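Local coordinates for adherence and virulence protein A (Streptococcus pneumoniae, PDB 6PON), which probably binds fibronectin and contributes to pneumococcal adherence and virulence, at residues 14-26 with 37-49. Numbering follows the deposited sequence.
Sequences ELRSELVNGRIQK and LQIRSNRQSHRLL
Leu19 and Ile39 meet with their first torsions alike: CG of Leu19 (chi1 -64°) and CG1 of Ile39 (chi1 -67°) each lie beside the backbone N. In Ile39 this leaves CG2 to meet Leu19 CD2 at 3.9 Å, and the two side chains cross at about a right angle. The same Leu19 methyl also rests obliquely by the His46 ring. Leu19 CD1 reaches Leu48 CD2 at 4.2 Å, and Leu15 CD2 adds a further contact to Leu48 CD1. Ile24 lies alongside Ile39, pointing the same way, with their CG1 atoms 3.9 Å apart. Ile88 of strand 87-93 touches both isoleucines.

At the end of helix 5-19, a type II turn from Leu19 to Gly22 leads into strand 23-28. The Ser41 hydroxyl can give its one proton weakly to Glu18 O or Leu19 O; which is not settled. Gly22 CA packs 3.0 Å from Arg40 O. A bend at chi2 (-101°) brings Glu18 OE2 to 3.0 Å from His46 CE1, carboxylate steep to ring. A water donates to both Glu18 OE1 and Gln44 OE1.

Arg23 and Arg40 form an antiparallel hydrogen-bonded pair. Arg23 N bonds to Arg40 O at 2.7 Å, and Arg40 N to Arg23 O. Gln38 O receives Gln25 N at 2.7 Å and, weakly, Lys26 N. Gln38 N returns a bond to Lys26 O at 2.9 Å. Both Gln25 and Lys26 thus face Gln38, a classic beta bulge. The whole is an antiparallel beta meander, bulged in its first hairpin, with the preceding helix packed against it in the NFACT N-terminal region.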
ATOM      1  N   GLU B  14      -5.641  24.628  15.417  1.00 23.38           N
ATOM      2  CA  GLU B  14      -4.886  25.583  16.233  1.00 27.24           C
ATOM      3  C   GLU B  14      -5.729  26.809  16.573  1.00 28.53           C
ATOM      4  O   GLU B  14      -5.691  27.313  17.703  1.00 27.88           O
ATOM      5  CB  GLU B  14      -3.613  26.052  15.513  1.00 24.56           C
ATOM      6  CG  GLU B  14      -2.569  24.994  15.154  1.00 34.56           C
ATOM      7  CD  GLU B  14      -1.344  25.601  14.446  1.00 43.69           C
ATOM      8  OE1 GLU B  14      -1.380  26.814  14.093  1.00 41.28           O
ATOM      9  OE2 GLU B  14      -0.343  24.870  14.260  1.00 42.40           O
ATOM     10  N   LEU B  15      -6.441  27.350  15.577  1.00 24.95           N
ATOM     11  CA  LEU B  15      -7.230  28.550  15.824  1.00 28.53           C
ATOM     12  C   LEU B  15      -8.314  28.245  16.838  1.00 26.72           C
ATOM     13  O   LEU B  15      -8.591  29.053  17.726  1.00 26.38           O
ATOM     14  CB  LEU B  15      -7.839  29.082  14.522  1.00 22.80           C
ATOM     15  CG  LEU B  15      -6.907  29.459  13.363  1.00 25.22           C
ATOM     16  CD1 LEU B  15      -7.689  29.903  12.129  1.00 19.03           C
ATOM     17  CD2 LEU B  15      -5.931  30.521  13.774  1.00 20.84           C
ATOM     18  N   ARG B  16      -8.895  27.049  16.753  1.00 26.78           N
ATOM     19  CA  ARG B  16      -9.931  26.659  17.693  1.00 28.58           C
ATOM     20  C   ARG B  16      -9.402  26.687  19.121  1.00 35.68           C
ATOM     21  O   ARG B  16      -9.950  27.385  19.991  1.00 32.81           O
ATOM     22  CB  ARG B  16     -10.449  25.275  17.328  1.00 30.94           C
ATOM     23  CG  ARG B  16     -11.780  24.929  17.921  1.00 34.92           C
ATOM     24  CD  ARG B  16     -12.192  23.538  17.479  1.00 40.07           C
ATOM     25  NE  ARG B  16     -12.636  23.497  16.088  1.00 41.92           N
ATOM     26  CZ  ARG B  16     -12.028  22.827  15.109  1.00 42.02           C
ATOM     27  NH1 ARG B  16     -10.929  22.128  15.349  1.00 44.34           N
ATOM     28  NH2 ARG B  16     -12.529  22.850  13.878  1.00 36.74           N
ATOM     29  N   SER B  17      -8.302  25.971  19.372  1.00 27.83           N
ATOM     30  CA  SER B  17      -7.837  25.845  20.744  1.00 29.78           C
ATOM     31  C   SER B  17      -7.192  27.131  21.256  1.00 30.71           C
ATOM     32  O   SER B  17      -7.083  27.313  22.474  1.00 29.18           O
ATOM     33  CB  SER B  17      -6.872  24.655  20.870  1.00 28.97           C
ATOM     34  OG  SER B  17      -5.522  25.033  20.680  1.00 37.28           O
ATOM     35  N   GLU B  18      -6.770  28.033  20.379  1.00 32.68           N
ATOM     36  CA  GLU B  18      -6.219  29.275  20.905  1.00 31.86           C
ATOM     37  C   GLU B  18      -7.270  30.351  21.108  1.00 30.99           C
ATOM     38  O   GLU B  18      -7.069  31.236  21.944  1.00 33.19           O
ATOM     39  CB  GLU B  18      -5.110  29.809  20.003  1.00 30.47           C
ATOM     40  CG  GLU B  18      -3.861  28.968  20.071  1.00 39.60           C
ATOM     41  CD  GLU B  18      -2.794  29.589  20.957  1.00 41.21           C
ATOM     42  OE1 GLU B  18      -2.339  28.897  21.886  1.00 44.63           O
ATOM     43  OE2 GLU B  18      -2.399  30.748  20.740  1.00 45.89           O
ATOM     44  N   LEU B  19      -8.401  30.261  20.432  1.00 25.03           N
ATOM     45  CA  LEU B  19      -9.295  31.394  20.322  1.00 27.72           C
ATOM     46  C   LEU B  19     -10.689  31.162  20.881  1.00 27.02           C
ATOM     47  O   LEU B  19     -11.313  32.131  21.327  1.00 24.08           O
ATOM     48  CB  LEU B  19      -9.406  31.824  18.853  1.00 23.81           C
ATOM     49  CG  LEU B  19      -8.097  32.329  18.256  1.00 25.65           C
ATOM     50  CD1 LEU B  19      -8.307  32.823  16.831  1.00 19.40           C
ATOM     51  CD2 LEU B  19      -7.507  33.422  19.131  1.00 21.78           C
ATOM     52  N   VAL B  20     -11.198  29.926  20.863  1.00 24.69           N
ATOM     53  CA  VAL B  20     -12.586  29.706  21.247  1.00 29.14           C
ATOM     54  C   VAL B  20     -12.781  30.198  22.676  1.00 27.64           C
ATOM     55  O   VAL B  20     -11.903  30.045  23.531  1.00 25.37           O
ATOM     56  CB  VAL B  20     -12.980  28.227  21.059  1.00 30.18           C
ATOM     57  CG1 VAL B  20     -14.316  27.899  21.714  1.00 22.16           C
ATOM     58  CG2 VAL B  20     -13.101  27.912  19.593  1.00 27.71           C
ATOM     59  N   ASN B  21     -13.914  30.864  22.911  1.00 23.98           N
ATOM     60  CA  ASN B  21     -14.275  31.519  24.163  1.00 28.80           C
ATOM     61  C   ASN B  21     -13.432  32.751  24.436  1.00 29.58           C
ATOM     62  O   ASN B  21     -13.504  33.312  25.540  1.00 25.38           O
ATOM     63  CB  ASN B  21     -14.199  30.572  25.362  1.00 29.92           C
ATOM     64  CG  ASN B  21     -15.260  29.514  25.310  1.00 38.81           C
ATOM     65  OD1 ASN B  21     -16.441  29.812  25.109  1.00 43.22           O
ATOM     66  ND2 ASN B  21     -14.853  28.263  25.465  1.00 39.49           N
ATOM     67  N   GLY B  22     -12.636  33.189  23.464  1.00 27.18           N
ATOM     68  CA  GLY B  22     -12.004  34.481  23.550  1.00 24.92           C
ATOM     69  C   GLY B  22     -12.989  35.601  23.279  1.00 25.75           C
ATOM     70  O   GLY B  22     -14.161  35.387  22.959  1.00 26.39           O
ATOM     71  N   ARG B  23     -12.489  36.827  23.410  1.00 25.23           N
ATOM     72  CA  ARG B  23     -13.273  38.031  23.181  1.00 24.88           C
ATOM     73  C   ARG B  23     -12.585  38.849  22.109  1.00 25.67           C
ATOM     74  O   ARG B  23     -11.372  39.059  22.179  1.00 24.36           O
ATOM     75  CB  ARG B  23     -13.412  38.857  24.460  1.00 29.31           C
ATOM     76  CG  ARG B  23     -14.369  38.274  25.487  1.00 30.70           C
ATOM     77  CD  ARG B  23     -15.839  38.514  25.076  1.00 32.56           C
ATOM     78  NE  ARG B  23     -16.785  37.877  26.000  1.00 38.93           N
ATOM     79  CZ  ARG B  23     -18.117  37.962  25.913  1.00 38.20           C
ATOM     80  NH1 ARG B  23     -18.693  38.658  24.936  1.00 27.25           N
ATOM     81  NH2 ARG B  23     -18.883  37.344  26.810  1.00 39.24           N
ATOM     82  N   ILE B  24     -13.349  39.290  21.114  1.00 26.17           N
ATOM     83  CA  ILE B  24     -12.816  40.165  20.077  1.00 22.30           C
ATOM     84  C   ILE B  24     -12.763  41.573  20.637  1.00 26.31           C
ATOM     85  O   ILE B  24     -13.796  42.133  21.017  1.00 24.33           O
ATOM     86  CB  ILE B  24     -13.671  40.121  18.807  1.00 25.67           C
ATOM     87  CG1 ILE B  24     -13.702  38.709  18.232  1.00 26.06           C
ATOM     88  CG2 ILE B  24     -13.132  41.101  17.780  1.00 25.70           C
ATOM     89  CD1 ILE B  24     -14.759  38.521  17.194  1.00 18.76           C
ATOM     90  N   GLN B  25     -11.561  42.148  20.683  1.00 27.23           N
ATOM     91  CA  GLN B  25     -11.339  43.445  21.294  1.00 25.98           C
ATOM     92  C   GLN B  25     -11.106  44.562  20.297  1.00 25.00           C
ATOM     93  O   GLN B  25     -11.288  45.730  20.652  1.00 31.28           O
ATOM     94  CB  GLN B  25     -10.132  43.384  22.245  1.00 30.05           C
ATOM     95  CG  GLN B  25     -10.419  42.773  23.609  1.00 27.68           C
ATOM     96  CD  GLN B  25      -9.156  42.580  24.430  1.00 39.56           C
ATOM     97  OE1 GLN B  25      -8.067  42.415  23.881  1.00 51.84           O
ATOM     98  NE2 GLN B  25      -9.294  42.590  25.745  1.00 41.88           N
ATOM     99  N   LYS B  26     -10.700  44.250  19.072  1.00 24.56           N
ATOM    100  CA  LYS B  26     -10.376  45.298  18.117  1.00 21.42           C
ATOM    101  C   LYS B  26     -10.551  44.735  16.712  1.00 25.44           C
ATOM    102  O   LYS B  26     -10.298  43.552  16.474  1.00 25.87           O
ATOM    103  CB  LYS B  26      -8.955  45.828  18.350  1.00 22.55           C
ATOM    104  CG  LYS B  26      -8.733  47.217  17.822  1.00 30.77           C
ATOM    105  CD  LYS B  26      -7.280  47.679  17.983  1.00 39.85           C
ATOM    106  CE  LYS B  26      -7.029  48.995  17.199  1.00 40.79           C
ATOM    107  NZ  LYS B  26      -5.643  49.544  17.387  1.00 37.82           N
ATOM    108  N   LEU B  37      -8.353  40.925  13.513  1.00 18.80           N
ATOM    109  CA  LEU B  37      -9.044  40.968  14.792  1.00 23.63           C
ATOM    110  C   LEU B  37      -8.031  40.811  15.920  1.00 27.42           C
ATOM    111  O   LEU B  37      -7.243  39.859  15.917  1.00 25.96           O
ATOM    112  CB  LEU B  37     -10.087  39.845  14.902  1.00 19.18           C
ATOM    113  CG  LEU B  37     -11.063  39.593  13.760  1.00 19.92           C
ATOM    114  CD1 LEU B  37     -12.066  38.530  14.154  1.00 17.89           C
ATOM    115  CD2 LEU B  37     -11.789  40.882  13.392  1.00 19.41           C
ATOM    116  N   GLN B  38      -8.056  41.721  16.890  1.00 22.49           N
ATOM    117  CA  GLN B  38      -7.370  41.490  18.152  1.00 26.16           C
ATOM    118  C   GLN B  38      -8.319  40.722  19.063  1.00 30.09           C
ATOM    119  O   GLN B  38      -9.447  41.170  19.311  1.00 30.28           O
ATOM    120  CB  GLN B  38      -6.927  42.799  18.802  1.00 29.72           C
ATOM    121  CG  GLN B  38      -5.790  42.632  19.804  1.00 39.82           C
ATOM    122  CD  GLN B  38      -5.835  43.682  20.906  1.00 53.57           C
ATOM    123  OE1 GLN B  38      -6.122  43.364  22.069  1.00 57.50           O
ATOM    124  NE2 GLN B  38      -5.556  44.942  20.548  1.00 46.87           N
ATOM    125  N   ILE B  39      -7.880  39.557  19.537  1.00 29.04           N
ATOM    126  CA  ILE B  39      -8.722  38.668  20.326  1.00 24.24           C
ATOM    127  C   ILE B  39      -8.000  38.344  21.619  1.00 26.56           C
ATOM    128  O   ILE B  39      -6.849  37.901  21.593  1.00 26.24           O
ATOM    129  CB  ILE B  39      -9.058  37.370  19.565  1.00 28.77           C
ATOM    130  CG1 ILE B  39      -9.945  37.652  18.355  1.00 25.33           C
ATOM    131  CG2 ILE B  39      -9.719  36.351  20.480  1.00 23.80           C
ATOM    132  CD1 ILE B  39      -9.886  36.538  17.309  1.00 18.27           C
ATOM    133  N   ARG B  40      -8.674  38.557  22.744  1.00 28.31           N
ATOM    134  CA  ARG B  40      -8.154  38.165  24.045  1.00 29.52           C
ATOM    135  C   ARG B  40      -8.706  36.795  24.400  1.00 32.10           C
ATOM    136  O   ARG B  40      -9.915  36.561  24.291  1.00 34.46           O
ATOM    137  CB  ARG B  40      -8.537  39.180  25.124  1.00 34.50           C
ATOM    138  CG  ARG B  40      -8.140  38.755  26.531  1.00 40.18           C
ATOM    139  CD  ARG B  40      -8.135  39.938  27.480  1.00 44.47           C
ATOM    140  NE  ARG B  40      -7.563  39.594  28.778  1.00 53.33           N
ATOM    141  CZ  ARG B  40      -6.255  39.541  29.038  1.00 53.63           C
ATOM    142  NH1 ARG B  40      -5.358  39.792  28.084  1.00 44.38           N
ATOM    143  NH2 ARG B  40      -5.845  39.223  30.262  1.00 56.80           N
ATOM    144  N   SER B  41      -7.821  35.905  24.846  1.00 34.22           N
ATOM    145  CA  SER B  41      -8.176  34.519  25.101  1.00 29.36           C
ATOM    146  C   SER B  41      -7.105  33.884  25.973  1.00 36.04           C
ATOM    147  O   SER B  41      -5.913  34.080  25.727  1.00 40.55           O
ATOM    148  CB  SER B  41      -8.309  33.755  23.793  1.00 27.48           C
ATOM    149  OG  SER B  41      -9.208  32.685  23.963  1.00 36.54           O
ATOM    150  N   ASN B  42      -7.533  33.121  26.983  1.00 35.54           N
ATOM    151  CA  ASN B  42      -6.614  32.493  27.945  1.00 40.73           C
ATOM    152  C   ASN B  42      -5.638  33.513  28.526  1.00 46.25           C
ATOM    153  O   ASN B  42      -4.434  33.264  28.631  1.00 49.87           O
ATOM    154  CB  ASN B  42      -5.849  31.323  27.310  1.00 35.77           C
ATOM    155  CG  ASN B  42      -6.740  30.437  26.438  1.00 46.17           C
ATOM    156  OD1 ASN B  42      -7.660  29.773  26.929  1.00 44.08           O
ATOM    157  ND2 ASN B  42      -6.459  30.419  25.132  1.00 41.62           N
ATOM    158  N   ARG B  43      -6.154  34.691  28.869  1.00 42.65           N
ATOM    159  CA  ARG B  43      -5.382  35.789  29.446  1.00 51.78           C
ATOM    160  C   ARG B  43      -4.287  36.317  28.519  1.00 47.18           C
ATOM    161  O   ARG B  43      -3.491  37.170  28.931  1.00 49.65           O
ATOM    162  CB  ARG B  43      -4.765  35.385  30.788  1.00 52.27           C
ATOM    163  CG  ARG B  43      -5.771  35.193  31.886  1.00 55.40           C
ATOM    164  CD  ARG B  43      -5.101  34.579  33.088  1.00 67.02           C
ATOM    165  NE  ARG B  43      -5.635  35.109  34.337  1.00 70.56           N
ATOM    166  CZ  ARG B  43      -6.608  34.537  35.037  1.00 70.91           C
ATOM    167  NH1 ARG B  43      -7.163  33.409  34.603  1.00 70.97           N
ATOM    168  NH2 ARG B  43      -7.025  35.093  36.170  1.00 66.01           N
ATOM    169  N   GLN B  44      -4.218  35.840  27.282  1.00 43.92           N
ATOM    170  CA  GLN B  44      -3.261  36.341  26.309  1.00 43.30           C
ATOM    171  C   GLN B  44      -3.996  37.069  25.195  1.00 37.00           C
ATOM    172  O   GLN B  44      -5.171  36.807  24.927  1.00 34.92           O
ATOM    173  CB  GLN B  44      -2.419  35.208  25.709  1.00 39.91           C
ATOM    174  CG  GLN B  44      -1.825  34.240  26.717  1.00 44.01           C
ATOM    175  CD  GLN B  44      -0.818  33.298  26.080  1.00 52.06           C
ATOM    176  OE1 GLN B  44      -1.060  32.097  25.957  1.00 60.33           O
ATOM    177  NE2 GLN B  44       0.320  33.844  25.668  1.00 49.57           N
ATOM    178  N   SER B  45      -3.301  37.991  24.550  1.00 35.68           N
ATOM    179  CA  SER B  45      -3.852  38.663  23.388  1.00 34.39           C
ATOM    180  C   SER B  45      -3.347  37.968  22.130  1.00 35.18           C
ATOM    181  O   SER B  45      -2.254  37.390  22.115  1.00 35.35           O
ATOM    182  CB  SER B  45      -3.485  40.151  23.382  1.00 34.01           C
ATOM    183  OG  SER B  45      -4.250  40.875  22.426  1.00 47.60           O
ATOM    184  N   HIS B  46      -4.183  37.992  21.088  1.00 34.38           N
ATOM    185  CA  HIS B  46      -3.916  37.320  19.820  1.00 28.92           C
ATOM    186  C   HIS B  46      -4.357  38.206  18.663  1.00 30.14           C
ATOM    187  O   HIS B  46      -5.272  39.029  18.790  1.00 28.66           O
ATOM    188  CB  HIS B  46      -4.638  35.969  19.708  1.00 26.38           C
ATOM    189  CG  HIS B  46      -4.303  35.000  20.798  1.00 28.91           C
ATOM    190  ND1 HIS B  46      -3.147  34.248  20.798  1.00 32.57           N
ATOM    191  CD2 HIS B  46      -4.990  34.635  21.907  1.00 30.63           C
ATOM    192  CE1 HIS B  46      -3.129  33.476  21.871  1.00 37.47           C
ATOM    193  NE2 HIS B  46      -4.233  33.694  22.563  1.00 35.97           N
ATOM    194  N   ARG B  47      -3.720  37.998  17.515  1.00 28.64           N
ATOM    195  CA  ARG B  47      -3.971  38.790  16.319  1.00 26.76           C
ATOM    196  C   ARG B  47      -4.341  37.848  15.171  1.00 30.65           C
ATOM    197  O   ARG B  47      -3.481  37.116  14.663  1.00 29.08           O
ATOM    198  CB  ARG B  47      -2.745  39.644  15.993  1.00 23.36           C
ATOM    199  CG  ARG B  47      -3.000  40.798  15.058  1.00 28.52           C
ATOM    200  CD  ARG B  47      -1.847  41.808  15.079  1.00 37.69           C
ATOM    201  NE  ARG B  47      -1.774  42.537  16.343  1.00 51.02           N
ATOM    202  CZ  ARG B  47      -1.032  43.623  16.542  1.00 51.63           C
ATOM    203  NH1 ARG B  47      -0.288  44.116  15.559  1.00 45.15           N
ATOM    204  NH2 ARG B  47      -1.036  44.222  17.728  1.00 45.44           N
ATOM    205  N   LEU B  48      -5.620  37.875  14.766  1.00 23.60           N
ATOM    206  CA  LEU B  48      -6.167  36.996  13.733  1.00 21.68           C
ATOM    207  C   LEU B  48      -6.241  37.733  12.404  1.00 24.31           C
ATOM    208  O   LEU B  48      -6.906  38.772  12.307  1.00 22.98           O
ATOM    209  CB  LEU B  48      -7.568  36.506  14.105  1.00 20.88           C
ATOM    210  CG  LEU B  48      -8.210  35.494  13.134  1.00 26.90           C
ATOM    211  CD1 LEU B  48      -7.311  34.256  12.982  1.00 19.66           C
ATOM    212  CD2 LEU B  48      -9.652  35.070  13.532  1.00 15.97           C
ATOM    213  N   LEU B  49      -5.599  37.185  11.378  1.00 21.21           N
ATOM    214  CA  LEU B  49      -5.644  37.767  10.047  1.00 20.44           C
ATOM    215  C   LEU B  49      -6.554  36.931   9.157  1.00 22.75           C
ATOM    216  O   LEU B  49      -6.413  35.706   9.084  1.00 20.05           O
ATOM    217  CB  LEU B  49      -4.244  37.863   9.433  1.00 19.44           C
ATOM    218  CG  LEU B  49      -4.150  38.121   7.916  1.00 22.40           C
ATOM    219  CD1 LEU B  49      -4.775  39.457   7.548  1.00 20.21           C
ATOM    220  CD2 LEU B  49      -2.694  38.046   7.397  1.00 18.81           C
TER
HETATM  221  O   HOH W   1      -1.749  29.946  24.749  1.00 46.66           O